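Local coordinates for protein restriction endonuclease R.BpuJI (Bacillus pumilus, PDB 2VLA) that recognises its cognate DNA through this N-terminal domain and, as a whole, is probably an endonuclease that cleaves DNA, at residues L65-H68 with R69-A73. Residues are numbered along the deposited sequence; the frame is centred on the assembly and turned at random.
Sequences LDNH and RTEIA. With nucleotides of chain B; nucleotides of chain C.
N67 and E71, one turn apart on helix 62-76, run side by side toward the DNA with amide and carboxylate planes almost perpendicular (87°). The E71 carboxylate packs against N67, with OE2 3.3 Å from CB, and both read cytosines of chain B: N67 OD1 accepts N4 of DC5 (2.9 Å), while E71 OE2 accepts N4 of DC6 (2.9 Å). K17 forms a salt bridge with the same carboxylate oxygen, and N67 ND2 donates to O6 of a guanine. One water, donating to N67 OD1 and T70 OG1, links the base contact to the phosphate contact, since T70 OG1 donates to OP2 of DC5 in chain B (2.7 Å). On another side of the helix, H68 NE2 directs an in-plane, nearly straight bond (174°) at OP1 of DC5 in chain C, while ND1 is paired with Y29. Behind the reading face, R69 lies alongside D66. With CG anti to the backbone N (chi1 -166°) and a bend at chi3, its chain folds back to bring NH1 within 2.8 Å of D66 OD1; this salt bridge lies in the guanidinium plane but meets OD1 on the anti side, out of the carboxylate plane. N49 bonds to both partners, tying them to helix 41-56. Replacing R69 by an alanine is likely to leave D66 OD1 without its charged mate and open a gap beside V45 and F48. H68 O accepts from both I72 N and A73 N, the A73 bond closing a wider pi-type turn. Base contacts from one helical face, flanked by phosphate contacts to both strands, are characteristic of a DNA-recognition helix, here within the BpuJI recognition domain.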
# COMPACT_ATOMS: atom_id res chain seq x y z
N LEU A 65 -3.93 -20.34 -4.93
CA LEU A 65 -2.91 -20.07 -5.93
C LEU A 65 -3.31 -18.87 -6.82
O LEU A 65 -2.51 -17.97 -7.08
CB LEU A 65 -2.64 -21.32 -6.78
CG LEU A 65 -2.04 -22.53 -6.04
CD1 LEU A 65 -2.11 -23.76 -6.93
CD2 LEU A 65 -0.61 -22.23 -5.64
N ASP A 66 -4.55 -18.90 -7.32
CA ASP A 66 -5.07 -17.82 -8.13
C ASP A 66 -5.01 -16.50 -7.37
O ASP A 66 -4.61 -15.47 -7.92
CB ASP A 66 -6.54 -18.11 -8.52
CG ASP A 66 -6.69 -19.19 -9.60
OD1 ASP A 66 -5.71 -19.48 -10.31
OD2 ASP A 66 -7.81 -19.71 -9.75
N ASN A 67 -5.41 -16.50 -6.12
CA ASN A 67 -5.42 -15.28 -5.34
C ASN A 67 -4.00 -14.73 -5.13
O ASN A 67 -3.77 -13.51 -5.22
CB ASN A 67 -6.12 -15.48 -3.98
CG ASN A 67 -7.64 -15.59 -4.09
OD1 ASN A 67 -8.26 -15.24 -5.11
ND2 ASN A 67 -8.26 -15.98 -3.00
N HIS A 68 -3.03 -15.60 -4.85
CA HIS A 68 -1.64 -15.15 -4.81
C HIS A 68 -1.29 -14.44 -6.13
O HIS A 68 -0.68 -13.35 -6.14
CB HIS A 68 -0.68 -16.32 -4.58
CG HIS A 68 -0.44 -16.63 -3.14
ND1 HIS A 68 0.73 -16.29 -2.50
CD2 HIS A 68 -1.18 -17.33 -2.24
CE1 HIS A 68 0.69 -16.76 -1.26
NE2 HIS A 68 -0.48 -17.37 -1.08
N ARG A 69 -1.62 -15.08 -7.24
CA ARG A 69 -1.23 -14.56 -8.55
C ARG A 69 -1.85 -13.20 -8.79
O ARG A 69 -1.15 -12.24 -9.19
CB ARG A 69 -1.66 -15.51 -9.65
CG ARG A 69 -1.02 -15.23 -10.97
CD ARG A 69 -1.52 -16.15 -12.06
NE ARG A 69 -2.92 -15.93 -12.32
CZ ARG A 69 -3.89 -16.75 -11.96
NH1 ARG A 69 -3.60 -17.90 -11.38
NH2 ARG A 69 -5.17 -16.42 -12.20
N THR A 70 -3.16 -13.09 -8.57
CA THR A 70 -3.83 -11.86 -8.94
C THR A 70 -3.67 -10.77 -7.90
O THR A 70 -3.37 -9.62 -8.25
CB THR A 70 -5.32 -12.06 -9.28
OG1 THR A 70 -6.06 -12.36 -8.09
CG2 THR A 70 -5.49 -13.19 -10.31
N GLU A 71 -3.83 -11.12 -6.63
CA GLU A 71 -3.86 -10.11 -5.58
C GLU A 71 -2.50 -9.61 -5.20
O GLU A 71 -2.33 -8.41 -4.89
CB GLU A 71 -4.54 -10.64 -4.32
CG GLU A 71 -5.99 -11.07 -4.47
CD GLU A 71 -6.64 -11.29 -3.11
OE1 GLU A 71 -6.81 -10.30 -2.37
OE2 GLU A 71 -6.94 -12.48 -2.75
N ILE A 72 -1.52 -10.52 -5.14
CA ILE A 72 -0.23 -10.19 -4.53
C ILE A 72 0.82 -9.97 -5.61
O ILE A 72 1.32 -8.86 -5.76
CB ILE A 72 0.24 -11.27 -3.48
CG1 ILE A 72 -0.85 -11.46 -2.41
CG2 ILE A 72 1.55 -10.83 -2.87
CD1 ILE A 72 -1.21 -10.19 -1.60
N ALA A 73 1.10 -10.97 -6.40
CA ALA A 73 2.06 -10.80 -7.48
C ALA A 73 1.58 -9.73 -8.48
O ALA A 73 2.36 -8.88 -8.90
CB ALA A 73 2.31 -12.14 -8.19
P DC B 5 -7.53 -8.94 -8.57
OP1 DC B 5 -6.82 -8.74 -9.84
OP2 DC B 5 -6.94 -9.82 -7.55
O5' DC B 5 -7.90 -7.49 -7.99
C5' DC B 5 -7.81 -7.20 -6.62
C4' DC B 5 -9.16 -6.83 -6.06
O4' DC B 5 -10.06 -7.97 -6.20
C3' DC B 5 -9.16 -6.50 -4.59
O3' DC B 5 -10.25 -5.61 -4.30
C2' DC B 5 -9.33 -7.90 -3.99
C1' DC B 5 -10.41 -8.44 -4.91
N1 DC B 5 -10.53 -9.90 -4.90
C2 DC B 5 -11.71 -10.52 -4.47
O2 DC B 5 -12.68 -9.81 -4.15
N3 DC B 5 -11.76 -11.88 -4.45
C4 DC B 5 -10.71 -12.60 -4.80
N4 DC B 5 -10.81 -13.94 -4.76
C5 DC B 5 -9.50 -12.01 -5.22
C6 DC B 5 -9.45 -10.66 -5.27
P DC B 6 -10.49 -5.00 -2.84
OP1 DC B 6 -11.17 -3.69 -3.07
OP2 DC B 6 -9.23 -5.10 -2.06
O5' DC B 6 -11.45 -6.09 -2.13
C5' DC B 6 -12.86 -6.09 -2.39
C4' DC B 6 -13.59 -6.80 -1.28
O4' DC B 6 -13.33 -8.21 -1.36
C3' DC B 6 -13.21 -6.38 0.13
O3' DC B 6 -14.41 -6.23 0.88
C2' DC B 6 -12.31 -7.50 0.64
C1' DC B 6 -12.87 -8.70 -0.08
N1 DC B 6 -11.96 -9.78 -0.40
C2 DC B 6 -12.30 -11.11 -0.09
O2 DC B 6 -13.29 -11.35 0.61
N3 DC B 6 -11.50 -12.10 -0.54
C4 DC B 6 -10.41 -11.84 -1.24
N4 DC B 6 -9.64 -12.87 -1.65
C5 DC B 6 -10.05 -10.49 -1.55
C6 DC B 6 -10.86 -9.53 -1.14
P DC C 5 -2.50 -18.18 1.89
OP1 DC C 5 -1.19 -18.62 1.41
OP2 DC C 5 -3.19 -17.17 1.07
O5' DC C 5 -3.49 -19.43 2.11
C5' DC C 5 -3.33 -20.37 3.19
C4' DC C 5 -4.70 -20.88 3.51
O4' DC C 5 -5.48 -19.82 4.16
C3' DC C 5 -5.50 -21.28 2.27
O3' DC C 5 -6.14 -22.54 2.54
C2' DC C 5 -6.53 -20.20 2.08
C1' DC C 5 -6.69 -19.60 3.45
N1 DC C 5 -6.87 -18.10 3.49
C2 DC C 5 -7.81 -17.57 4.36
O2 DC C 5 -8.57 -18.33 5.00
N3 DC C 5 -7.95 -16.22 4.47
C4 DC C 5 -7.11 -15.44 3.80
N4 DC C 5 -7.24 -14.11 3.96
C5 DC C 5 -6.15 -15.95 2.92
C6 DC C 5 -6.02 -17.27 2.81
O HOH W 1 -7.81 -14.65 -7.90